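Long-range contacts in phosphate-binding protein (Unidentified prokaryotic organism, PDB 3W9V), which binds phosphate as a secreted member of the PstS family of phosphate-transport binding proteins: residues 11-16 with 332-337; 102-107 with 229-234; 304-309 with 366-371. The protein carries 1 engineered substitution. All blocks are in the same frame, centred on the assembly; numbering follows the deposited sequence.

Interaction 1 (11-16 with 332-337); sequences QKLYLT and AAIEAN
The carboxamide of N337 brings its ND2 end over the face of the peptide joining K12 to L13, the two planes about 34° apart. N337 ND2 lies 3.4 Å from K12 C, so the nitrogen end of the amide, not its face, meets the face of the peptide. L13 N is also near, but it and N337 ND2 are two donors and do not bond; the amide nitrogen instead donates to D214 OD2. On the same side of the amide as this peptide stands T16 OG1, 4.1 Å from N337 OD1, and the two side chains run past each other in opposite directions. That hydroxyl of T16 donates back to K12 O, OG1 to O 2.8 Å, the donor tilted 17° from the carbonyl plane. The contact joins helix 11-14 to the C-terminal end of helix 331-336, and both lie against strand 83-92 of the mixed five-stranded sheet, where L13 and I334 each touch V89. L13 holds its CG anti to the backbone N (chi1 172°), and its two methyls divide the helix surface between them. L13 CD1 lies 3.6 Å from A333 O and also touches the A333 methyl, whereas L13 CD2 reaches I334 CG1 at 4.1 Å. K12 bends at chi3, and its NZ is bonded to D214 O, with the charge set against the ring of F215.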
ATOM      1  N   GLN A  11      -2.107   9.058  -0.192  1.00  6.16           N
ATOM      2  CA  GLN A  11      -2.478  10.341   0.392  0.50  2.90           C
ATOM      3  C   GLN A  11      -3.072  11.329  -0.612  1.00  7.11           C
ATOM      4  O   GLN A  11      -3.982  12.077  -0.271  1.00  7.01           O
ATOM      5  CB  GLN A  11      -1.313  10.965   1.161  1.00  9.34           C
ATOM      6  CG  GLN A  11      -0.261  11.654   0.331  1.00 10.95           C
ATOM      7  CD  GLN A  11       0.768  12.351   1.203  1.00 11.54           C
ATOM      8  OE1 GLN A  11       1.155  11.840   2.255  1.00 13.79           O
ATOM      9  NE2 GLN A  11       1.206  13.529   0.776  1.00 18.84           N
ATOM     10  N   LYS A  12      -2.584  11.333  -1.846  1.00  7.24           N
ATOM     11  CA  LYS A  12      -3.123  12.273  -2.822  1.00  7.50           C
ATOM     12  C   LYS A  12      -4.534  11.881  -3.253  1.00  6.77           C
ATOM     13  O   LYS A  12      -5.347  12.742  -3.596  1.00  7.87           O
ATOM     14  CB  LYS A  12      -2.182  12.427  -4.011  1.00  8.04           C
ATOM     15  CG  LYS A  12      -0.826  12.976  -3.595  1.00 11.49           C
ATOM     16  CD  LYS A  12       0.009  13.441  -4.770  1.00 14.26           C
ATOM     17  CE  LYS A  12       0.482  12.266  -5.589  1.00 13.32           C
ATOM     18  NZ  LYS A  12       1.244  12.713  -6.787  1.00 17.06           N
ATOM     19  N   LEU A  13      -4.833  10.587  -3.218  1.00  7.05           N
ATOM     20  CA  LEU A  13      -6.202  10.149  -3.433  1.00  7.77           C
ATOM     21  C   LEU A  13      -7.120  10.682  -2.330  1.00  6.04           C
ATOM     22  O   LEU A  13      -8.154  11.291  -2.618  1.00  6.90           O
ATOM     23  CB  LEU A  13      -6.279   8.622  -3.524  1.00  7.29           C
ATOM     24  CG  LEU A  13      -7.693   8.033  -3.555  1.00  7.70           C
ATOM     25  CD1 LEU A  13      -8.477   8.457  -4.795  1.00  9.11           C
ATOM     26  CD2 LEU A  13      -7.635   6.513  -3.440  1.00  8.73           C
ATOM     27  N   TYR A  14      -6.731  10.481  -1.074  1.00  6.23           N
ATOM     28  CA  TYR A  14      -7.588  10.896   0.032  1.00  6.76           C
ATOM     29  C   TYR A  14      -7.692  12.413   0.168  1.00  6.11           C
ATOM     30  O   TYR A  14      -8.649  12.904   0.751  1.00  7.37           O
ATOM     31  CB  TYR A  14      -7.139  10.262   1.350  1.00  6.76           C
ATOM     32  CG  TYR A  14      -7.148   8.744   1.329  1.00  6.31           C
ATOM     33  CD1 TYR A  14      -8.080   8.033   0.578  1.00  8.10           C
ATOM     34  CD2 TYR A  14      -6.209   8.025   2.047  1.00  6.10           C
ATOM     35  CE1 TYR A  14      -8.070   6.641   0.559  1.00  7.57           C
ATOM     36  CE2 TYR A  14      -6.201   6.644   2.041  1.00  6.82           C
ATOM     37  CZ  TYR A  14      -7.126   5.951   1.291  1.00  6.60           C
ATOM     38  OH  TYR A  14      -7.122   4.571   1.253  1.00  7.21           O
ATOM     39  N   LEU A  15      -6.721  13.136  -0.384  1.00  6.02           N
ATOM     40  CA  LEU A  15      -6.754  14.597  -0.412  1.00  7.28           C
ATOM     41  C   LEU A  15      -7.553  15.164  -1.585  1.00  7.14           C
ATOM     42  O   LEU A  15      -7.806  16.367  -1.636  1.00  8.56           O
ATOM     43  CB  LEU A  15      -5.337  15.162  -0.441  1.00  6.97           C
ATOM     44  CG  LEU A  15      -4.547  15.079   0.859  1.00  8.46           C
ATOM     45  CD1 LEU A  15      -3.086  15.429   0.615  1.00 11.73           C
ATOM     46  CD2 LEU A  15      -5.155  16.001   1.897  1.00 10.69           C
ATOM     47  N   THR A  16      -7.951  14.317  -2.525  1.00  7.53           N
ATOM     48  CA  THR A  16      -8.745  14.774  -3.660  1.00  8.05           C
ATOM     49  C   THR A  16     -10.139  15.165  -3.184  1.00  7.41           C
ATOM     50  O   THR A  16     -10.777  14.401  -2.464  1.00  8.13           O
ATOM     51  CB  THR A  16      -8.861  13.656  -4.711  1.00  8.55           C
ATOM     52  OG1 THR A  16      -7.563  13.375  -5.248  1.00  9.61           O
ATOM     53  CG2 THR A  16      -9.784  14.061  -5.842  1.00 10.81           C
ATOM     54  N   ALA A 332     -13.796   6.538 -10.182  1.00  7.92           N
ATOM     55  CA  ALA A 332     -13.144   7.413 -11.154  1.00  8.06           C
ATOM     56  C   ALA A 332     -11.936   8.120 -10.531  1.00  7.01           C
ATOM     57  O   ALA A 332     -10.873   8.212 -11.150  1.00  8.65           O
ATOM     58  CB  ALA A 332     -14.133   8.416 -11.736  1.00  9.04           C
ATOM     59  N   ALA A 333     -12.092   8.596  -9.302  1.00  7.70           N
ATOM     60  CA  ALA A 333     -10.989   9.252  -8.605  1.00  8.36           C
ATOM     61  C   ALA A 333      -9.852   8.277  -8.312  1.00  8.01           C
ATOM     62  O   ALA A 333      -8.679   8.632  -8.435  1.00  8.29           O
ATOM     63  CB  ALA A 333     -11.475   9.907  -7.325  1.00  8.16           C
ATOM     64  N   ILE A 334     -10.212   7.058  -7.927  1.00  7.11           N
ATOM     65  CA  ILE A 334      -9.231   6.013  -7.667  1.00  6.51           C
ATOM     66  C   ILE A 334      -8.377   5.768  -8.909  1.00  7.41           C
ATOM     67  O   ILE A 334      -7.143   5.732  -8.827  1.00  7.48           O
ATOM     68  CB  ILE A 334      -9.946   4.724  -7.210  1.00  6.63           C
ATOM     69  CG1 ILE A 334     -10.545   4.937  -5.815  1.00  6.74           C
ATOM     70  CG2 ILE A 334      -9.012   3.525  -7.250  1.00  7.11           C
ATOM     71  CD1 ILE A 334     -11.545   3.886  -5.394  1.00  7.62           C
ATOM     72  N   GLU A 335      -9.027   5.619 -10.056  1.00  7.14           N
ATOM     73  CA  GLU A 335      -8.307   5.408 -11.306  1.00  7.66           C
ATOM     74  C   GLU A 335      -7.464   6.617 -11.705  1.00  8.03           C
ATOM     75  O   GLU A 335      -6.352   6.462 -12.221  1.00  8.82           O
ATOM     76  CB  GLU A 335      -9.276   5.040 -12.428  1.00  9.93           C
ATOM     77  CG  GLU A 335      -9.967   3.711 -12.186  1.00 12.63           C
ATOM     78  CD  GLU A 335     -10.872   3.289 -13.323  1.00 24.50           C
ATOM     79  OE1 GLU A 335     -11.213   4.144 -14.166  1.00 31.00           O
ATOM     80  OE2 GLU A 335     -11.240   2.096 -13.370  1.00 28.03           O
ATOM     81  N   ALA A 336      -7.984   7.818 -11.466  1.00  8.17           N
ATOM     82  CA  ALA A 336      -7.276   9.029 -11.858  1.00  8.64           C
ATOM     83  C   ALA A 336      -5.973   9.185 -11.073  1.00  9.38           C
ATOM     84  O   ALA A 336      -5.041   9.854 -11.530  1.00 11.08           O
ATOM     85  CB  ALA A 336      -8.164  10.247 -11.680  1.00  9.78           C
ATOM     86  N   ASN A 337      -5.909   8.559  -9.901  1.00  9.12           N
ATOM     87  CA  ASN A 337      -4.710   8.613  -9.079  1.00  9.77           C
ATOM     88  C   ASN A 337      -3.872   7.334  -9.127  1.00  8.35           C
ATOM     89  O   ASN A 337      -3.130   7.029  -8.187  1.00 10.25           O
ATOM     90  CB  ASN A 337      -5.045   9.021  -7.646  1.00 12.25           C
ATOM     91  CG  ASN A 337      -5.233  10.513  -7.511  1.00 11.52           C
ATOM     92  OD1 ASN A 337      -5.981  11.135  -8.277  1.00 15.50           O
ATOM     93  ND2 ASN A 337      -4.525  11.109  -6.570  1.00 11.74           N
TER

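Interaction 2 (102-107 with 229-234); sequences ANAVDL and VARVGK
A parallel strand pair, 106-107 beside 231-232, forms one margin of the mixed three-stranded sheet 106-107, 231-237, 240-242, within the periplasmic-binding-protein superfamily domain. The alternation of donors is the evidence: R231 N bonds V105 O at 2.9 Å, L107 N bonds R231 O at 2.8 Å, and G233 N bonds L107 O at 2.8 Å. The side chains of D106 and R231 leave by one face. By the other go those of L107 and V232, and on that side L107 CD1 packs on A230 CB at 3.9 Å. K234 reaches back across the edge: bent at chi3 (67°), it brings its NZ to 2.7 Å from D106 O with a C=O...N angle of 172°. The same ammonium forms a salt bridge with E111 and a bond to T127, so three oxygens grip it. D106 lays its carboxylate against the aliphatic base of K234, D106 OD1 lying 3.4 Å from K234 CB, while D106 OD2 accepts from G244 N. Carboxylate and R231 guanidinium, nearly perpendicular at 83°, do not touch; A104 CB covers one guanidinium face, and a water in the guanidinium plane gives a proton to D106 OD2 and accepts from R231 NH1 at 2.7 Å.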
ATOM      1  N   ALA A 102      17.864   6.416 -24.267  1.00 16.14           N
ATOM      2  CA  ALA A 102      16.722   6.271 -25.159  1.00 18.39           C
ATOM      3  C   ALA A 102      16.039   4.913 -25.007  1.00 16.76           C
ATOM      4  O   ALA A 102      14.844   4.778 -25.267  1.00 17.83           O
ATOM      5  CB  ALA A 102      17.143   6.497 -26.607  1.00 19.77           C
ATOM      6  N   ASN A 103      16.803   3.911 -24.582  1.00 16.92           N
ATOM      7  CA  ASN A 103      16.287   2.554 -24.450  1.00 16.00           C
ATOM      8  C   ASN A 103      15.312   2.397 -23.290  1.00 14.88           C
ATOM      9  O   ASN A 103      15.458   3.036 -22.246  1.00 14.87           O
ATOM     10  CB  ASN A 103      17.436   1.557 -24.264  1.00 18.25           C
ATOM     11  CG  ASN A 103      18.249   1.350 -25.527  1.00 20.71           C
ATOM     12  OD1 ASN A 103      18.152   2.123 -26.479  1.00 22.45           O
ATOM     13  ND2 ASN A 103      19.059   0.299 -25.538  1.00 22.71           N
ATOM     14  N   ALA A 104      14.328   1.527 -23.476  1.00 14.48           N
ATOM     15  CA  ALA A 104      13.425   1.164 -22.394  1.00 15.06           C
ATOM     16  C   ALA A 104      14.182   0.389 -21.326  1.00 13.77           C
ATOM     17  O   ALA A 104      14.975  -0.502 -21.634  1.00 15.51           O
ATOM     18  CB  ALA A 104      12.269   0.334 -22.925  1.00 17.12           C
ATOM     19  N   VAL A 105      13.948   0.744 -20.068  1.00 12.82           N
ATOM     20  CA  VAL A 105      14.445  -0.045 -18.955  1.00 11.85           C
ATOM     21  C   VAL A 105      13.369  -1.045 -18.577  1.00 12.23           C
ATOM     22  O   VAL A 105      12.266  -0.671 -18.172  1.00 12.13           O
ATOM     23  CB  VAL A 105      14.828   0.832 -17.755  1.00 12.88           C
ATOM     24  CG1 VAL A 105      15.151  -0.031 -16.539  1.00 11.79           C
ATOM     25  CG2 VAL A 105      16.009   1.716 -18.123  1.00 12.36           C
ATOM     26  N   ASP A 106      13.688  -2.320 -18.750  1.00 11.90           N
ATOM     27  CA  ASP A 106      12.750  -3.401 -18.514  1.00 11.95           C
ATOM     28  C   ASP A 106      13.468  -4.413 -17.640  1.00 11.53           C
ATOM     29  O   ASP A 106      14.312  -5.169 -18.123  1.00 12.76           O
ATOM     30  CB  ASP A 106      12.353  -4.028 -19.852  1.00 13.72           C
ATOM     31  CG  ASP A 106      11.255  -5.065 -19.720  1.00 12.84           C
ATOM     32  OD1 ASP A 106      10.847  -5.382 -18.582  1.00 14.11           O
ATOM     33  OD2 ASP A 106      10.805  -5.574 -20.773  1.00 15.82           O
ATOM     34  N   LEU A 107      13.151  -4.414 -16.350  1.00 10.13           N
ATOM     35  CA  LEU A 107      13.819  -5.300 -15.408  1.00  9.73           C
ATOM     36  C   LEU A 107      13.216  -6.691 -15.422  1.00 10.71           C
ATOM     37  O   LEU A 107      12.003  -6.848 -15.307  1.00 11.21           O
ATOM     38  CB  LEU A 107      13.696  -4.737 -13.992  1.00 10.59           C
ATOM     39  CG  LEU A 107      14.344  -3.379 -13.741  1.00 10.94           C
ATOM     40  CD1 LEU A 107      13.864  -2.788 -12.427  1.00 11.39           C
ATOM     41  CD2 LEU A 107      15.858  -3.510 -13.742  1.00 15.70           C
ATOM     42  N   VAL A 229      10.361   5.197 -15.692  1.00  9.74           N
ATOM     43  CA  VAL A 229       9.683   4.266 -14.800  1.00 10.05           C
ATOM     44  C   VAL A 229       9.866   2.885 -15.407  1.00  9.86           C
ATOM     45  O   VAL A 229       9.430   2.636 -16.531  1.00 10.46           O
ATOM     46  CB  VAL A 229       8.181   4.613 -14.640  1.00  9.69           C
ATOM     47  CG1 VAL A 229       7.486   3.581 -13.772  1.00 10.85           C
ATOM     48  CG2 VAL A 229       8.013   6.000 -14.031  1.00 10.28           C
ATOM     49  N   ALA A 230      10.541   2.000 -14.686  1.00  9.80           N
ATOM     50  CA  ALA A 230      10.923   0.722 -15.271  1.00  9.88           C
ATOM     51  C   ALA A 230       9.738  -0.188 -15.557  1.00 10.10           C
ATOM     52  O   ALA A 230       8.794  -0.274 -14.771  1.00 10.76           O
ATOM     53  CB  ALA A 230      11.919   0.006 -14.369  1.00 11.03           C
ATOM     54  N   ARG A 231       9.790  -0.879 -16.690  1.00 10.54           N
ATOM     55  CA  ARG A 231       8.934  -2.034 -16.870  1.00 10.82           C
ATOM     56  C   ARG A 231       9.513  -3.147 -16.002  1.00  9.56           C
ATOM     57  O   ARG A 231      10.712  -3.155 -15.714  1.00 10.72           O
ATOM     58  CB  ARG A 231       8.889  -2.461 -18.337  1.00 11.27           C
ATOM     59  CG  ARG A 231       8.244  -1.435 -19.255  1.00 11.40           C
ATOM     60  CD  ARG A 231       8.476  -1.771 -20.720  1.00 16.49           C
ATOM     61  NE  ARG A 231       7.933  -0.738 -21.598  1.00 16.36           N
ATOM     62  CZ  ARG A 231       8.205  -0.643 -22.895  1.00 20.13           C
ATOM     63  NH1 ARG A 231       9.020  -1.519 -23.470  1.00 20.62           N
ATOM     64  NH2 ARG A 231       7.666   0.330 -23.616  1.00 25.14           N
ATOM     65  N   VAL A 232       8.660  -4.053 -15.545  1.00  9.97           N
ATOM     66  CA  VAL A 232       9.121  -5.203 -14.776  1.00 10.39           C
ATOM     67  C   VAL A 232       8.467  -6.461 -15.332  1.00  9.84           C
ATOM     68  O   VAL A 232       7.273  -6.471 -15.618  1.00 11.91           O
ATOM     69  CB  VAL A 232       8.794  -5.077 -13.264  1.00 10.03           C
ATOM     70  CG1 VAL A 232       9.350  -6.276 -12.502  1.00 13.02           C
ATOM     71  CG2 VAL A 232       9.366  -3.791 -12.685  1.00 10.79           C
ATOM     72  N   GLY A 233       9.261  -7.513 -15.507  1.00 10.63           N
ATOM     73  CA  GLY A 233       8.733  -8.779 -15.974  1.00 12.30           C
ATOM     74  C   GLY A 233       9.414  -9.358 -17.200  1.00 11.07           C
ATOM     75  O   GLY A 233       8.986 -10.398 -17.705  1.00 13.78           O
ATOM     76  N   LYS A 234      10.454  -8.687 -17.686  1.00 11.27           N
ATOM     77  CA  LYS A 234      11.252  -9.188 -18.806  1.00 12.13           C
ATOM     78  C   LYS A 234      11.688 -10.625 -18.558  1.00 12.91           C
ATOM     79  O   LYS A 234      12.122 -10.974 -17.460  1.00 12.93           O
ATOM     80  CB  LYS A 234      12.491  -8.313 -19.001  1.00 13.30           C
ATOM     81  CG  LYS A 234      13.462  -8.808 -20.067  1.00 13.36           C
ATOM     82  CD  LYS A 234      14.650  -7.867 -20.202  1.00 14.18           C
ATOM     83  CE  LYS A 234      15.524  -7.889 -18.960  1.00 13.63           C
ATOM     84  NZ  LYS A 234      16.435  -6.714 -18.911  1.00 14.67           N
TER
HETATM   85  O   HOH W   1      10.354  -3.763 -22.820  1.00 19.01           O

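Interaction 3 (304-309 with 366-371); sequences SQCYAN and TNVCNG
C306 and C369 are joined covalently: C306 SG and C369 SG are 2.1 Å apart, and the chi3 of -75° gives the disulfide a left-handed twist. In both cysteines the sulfur stands anti to the carbonyl carbon (chi1 -55° in C306, -61° in C369), turned beside the backbone N. The nearest CA pair of the two segments is that of these same residues, at 5.4 Å, and the buried surface is modest, so the covalent link dominates the contact. The bridge also comes close to the backbone, C369 SG lying 3.5 Å from Q305 O.

The nonpolar touches gather round it. V368 CG1 lies over the flat face of the Q305 carboxamide, 3.7 Å from Q305 NE2, the two side chains crossing at about a right angle. The same methyl approaches C306 SG.

The polar bonds stay within 304-309 or lead outside both segments. S304 OG donates to C306 O at 2.7 Å, and S304 N donates to Y307 OH at 3.0 Å in a nearly straight bond; that hydroxyl in turn bonds H56 O. Q305 NE2 is held by two carbonyls, A360 O and S362 O, which fix the rotation of the amide beneath V368. With an alanine here, both carbonyls would probably lose their donor and a gap would open under the V368 methyl.

Topologically, the disulfide ties the loop after strand 296-304 to the tail that follows helix 344-354. C306 and A308 share backbone bonds with R374 further along that tail, Y307 rests on T313 and V316 of helix 310-323, and N309 caps this helix through OD1 to Q312 N.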
ATOM      1  N   SER A 304     -13.166   2.173  13.418  1.00  6.81           N
ATOM      2  CA  SER A 304     -13.889   1.526  14.505  1.00  6.93           C
ATOM      3  C   SER A 304     -15.293   1.118  14.060  1.00  7.02           C
ATOM      4  O   SER A 304     -15.913   1.801  13.248  1.00  7.34           O
ATOM      5  CB  SER A 304     -14.007   2.482  15.691  1.00  7.88           C
ATOM      6  OG  SER A 304     -14.659   1.855  16.782  1.00  7.65           O
ATOM      7  N   GLN A 305     -15.808   0.024  14.616  1.00  7.42           N
ATOM      8  CA  GLN A 305     -17.215  -0.312  14.416  1.00  7.67           C
ATOM      9  C   GLN A 305     -18.121   0.703  15.116  1.00  7.31           C
ATOM     10  O   GLN A 305     -19.235   0.960  14.669  1.00  7.80           O
ATOM     11  CB  GLN A 305     -17.544  -1.725  14.918  1.00  8.29           C
ATOM     12  CG  GLN A 305     -18.972  -2.128  14.567  1.00  8.09           C
ATOM     13  CD  GLN A 305     -19.374  -3.505  15.053  1.00  7.78           C
ATOM     14  OE1 GLN A 305     -18.556  -4.280  15.560  1.00  9.24           O
ATOM     15  NE2 GLN A 305     -20.657  -3.819  14.890  1.00  9.09           N
ATOM     16  N   CYS A 306     -17.630   1.281  16.209  1.00  7.92           N
ATOM     17  CA  CYS A 306     -18.449   2.122  17.073  1.00  8.70           C
ATOM     18  C   CYS A 306     -17.804   3.475  17.346  1.00  8.65           C
ATOM     19  O   CYS A 306     -16.595   3.563  17.611  1.00  8.42           O
ATOM     20  CB  CYS A 306     -18.717   1.422  18.409  1.00 10.04           C
ATOM     21  SG  CYS A 306     -19.453  -0.220  18.309  1.00 10.73           S
ATOM     22  N   TYR A 307     -18.634   4.512  17.302  1.00  9.21           N
ATOM     23  CA  TYR A 307     -18.243   5.879  17.626  1.00  9.15           C
ATOM     24  C   TYR A 307     -19.221   6.425  18.655  1.00  9.46           C
ATOM     25  O   TYR A 307     -20.432   6.231  18.529  1.00 10.83           O
ATOM     26  CB  TYR A 307     -18.213   6.756  16.356  1.00  8.60           C
ATOM     27  CG  TYR A 307     -17.087   6.343  15.449  1.00  8.06           C
ATOM     28  CD1 TYR A 307     -15.813   6.847  15.635  1.00  8.84           C
ATOM     29  CD2 TYR A 307     -17.279   5.395  14.453  1.00  7.44           C
ATOM     30  CE1 TYR A 307     -14.755   6.440  14.837  1.00  8.15           C
ATOM     31  CE2 TYR A 307     -16.231   4.983  13.646  1.00  7.74           C
ATOM     32  CZ  TYR A 307     -14.970   5.507  13.846  1.00  7.08           C
ATOM     33  OH  TYR A 307     -13.923   5.078  13.050  1.00  7.34           O
ATOM     34  N   ALA A 308     -18.703   7.092  19.680  1.00  9.47           N
ATOM     35  CA  ALA A 308     -19.553   7.648  20.726  1.00 10.59           C
ATOM     36  C   ALA A 308     -20.526   8.686  20.177  1.00 10.58           C
ATOM     37  O   ALA A 308     -21.646   8.823  20.672  1.00 12.90           O
ATOM     38  CB  ALA A 308     -18.708   8.255  21.820  1.00 11.86           C
ATOM     39  N   ASN A 309     -20.089   9.419  19.159  1.00 10.27           N
ATOM     40  CA  ASN A 309     -20.894  10.483  18.578  1.00 10.92           C
ATOM     41  C   ASN A 309     -21.726   9.967  17.406  1.00  9.16           C
ATOM     42  O   ASN A 309     -21.185   9.380  16.461  1.00 10.24           O
ATOM     43  CB  ASN A 309     -19.979  11.621  18.134  1.00 11.20           C
ATOM     44  CG  ASN A 309     -20.742  12.796  17.591  1.00 12.64           C
ATOM     45  OD1 ASN A 309     -21.160  12.793  16.437  1.00 11.33           O
ATOM     46  ND2 ASN A 309     -20.937  13.813  18.424  1.00 17.96           N
ATOM     47  N   THR A 366     -26.767  -0.836  16.548  1.00 13.14           N
ATOM     48  CA  THR A 366     -27.332  -0.343  17.802  1.00 14.83           C
ATOM     49  C   THR A 366     -27.192  -1.324  18.964  1.00 15.00           C
ATOM     50  O   THR A 366     -27.036  -0.914  20.115  1.00 18.62           O
ATOM     51  CB  THR A 366     -28.815   0.059  17.633  1.00 17.77           C
ATOM     52  OG1 THR A 366     -29.543  -1.024  17.041  1.00 22.13           O
ATOM     53  CG2 THR A 366     -28.927   1.278  16.736  1.00 23.84           C
ATOM     54  N   ASN A 367     -27.241  -2.614  18.657  1.00 13.35           N
ATOM     55  CA  ASN A 367     -27.136  -3.643  19.682  0.50  7.61           C
ATOM     56  C   ASN A 367     -25.698  -3.754  20.179  1.00 11.46           C
ATOM     57  O   ASN A 367     -25.450  -3.876  21.375  1.00 13.31           O
ATOM     58  CB  ASN A 367     -27.623  -4.982  19.122  1.00 12.61           C
ATOM     59  CG  ASN A 367     -27.926  -6.004  20.203  1.00 12.00           C
ATOM     60  OD1 ASN A 367     -28.131  -5.660  21.367  1.00 13.07           O
ATOM     61  ND2 ASN A 367     -27.980  -7.273  19.813  1.00 13.61           N
ATOM     62  N   VAL A 368     -24.750  -3.689  19.248  1.00 13.06           N
ATOM     63  CA  VAL A 368     -23.333  -3.811  19.573  1.00 14.06           C
ATOM     64  C   VAL A 368     -22.772  -2.530  20.174  1.00 14.12           C
ATOM     65  O   VAL A 368     -22.052  -2.559  21.175  1.00 15.17           O
ATOM     66  CB  VAL A 368     -22.512  -4.142  18.311  1.00 12.97           C
ATOM     67  CG1 VAL A 368     -21.017  -4.057  18.600  1.00 13.05           C
ATOM     68  CG2 VAL A 368     -22.889  -5.511  17.779  1.00 15.62           C
ATOM     69  N   CYS A 369     -23.102  -1.402  19.558  1.00 14.25           N
ATOM     70  CA  CYS A 369     -22.460  -0.147  19.919  1.00 14.35           C
ATOM     71  C   CYS A 369     -23.193   0.572  21.036  1.00 18.58           C
ATOM     72  O   CYS A 369     -22.815   1.675  21.419  1.00 18.36           O
ATOM     73  CB  CYS A 369     -22.308   0.756  18.696  1.00 12.38           C
ATOM     74  SG  CYS A 369     -21.280   0.019  17.403  1.00 12.21           S
ATOM     75  N   ASN A 370     -24.233  -0.077  21.556  1.00 22.73           N
ATOM     76  CA  ASN A 370     -24.970   0.398  22.721  0.50 19.01           C
ATOM     77  C   ASN A 370     -24.028   0.793  23.858  1.00 22.17           C
ATOM     78  O   ASN A 370     -23.434  -0.064  24.509  1.00 26.51           O
ATOM     79  CB  ASN A 370     -25.949  -0.684  23.194  1.00 21.63           C
ATOM     80  CG  ASN A 370     -26.961  -0.168  24.208  1.00 25.37           C
ATOM     81  OD1 ASN A 370     -26.613   0.533  25.157  1.00 21.74           O
ATOM     82  ND2 ASN A 370     -28.227  -0.523  24.006  1.00 24.80           N
ATOM     83  N   GLY A 371     -23.889   2.098  24.072  1.00 23.26           N
ATOM     84  CA  GLY A 371     -23.088   2.626  25.166  1.00 22.26           C
ATOM     85  C   GLY A 371     -21.585   2.575  24.953  1.00 23.89           C
ATOM     86  O   GLY A 371     -20.815   2.695  25.908  1.00 22.64           O
TER

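In the fold
The three contacts are spread along the chain without touching. Interaction 1 lies between the others, its centre 26 Å from that of interaction 2 and 30 Å from that of interaction 3, while the centres of interactions 2 and 3 stand 50 Å apart on opposite sides of the chain's centre. In sequence, interaction 2 is nested inside the loop that interaction 1 closes, whereas interactions 1 and 3 interleave. Strands link interactions 1 and 3: 83-92 and 296-304 are neighbours in the five-stranded sheet, the first packing against interaction 1 through V89 and the second running into interaction 3. Interaction 2 belongs to the separate three-stranded sheet. PstS proteins bind phosphate in a cleft between two lobes; none of these contacts includes a bound phosphate.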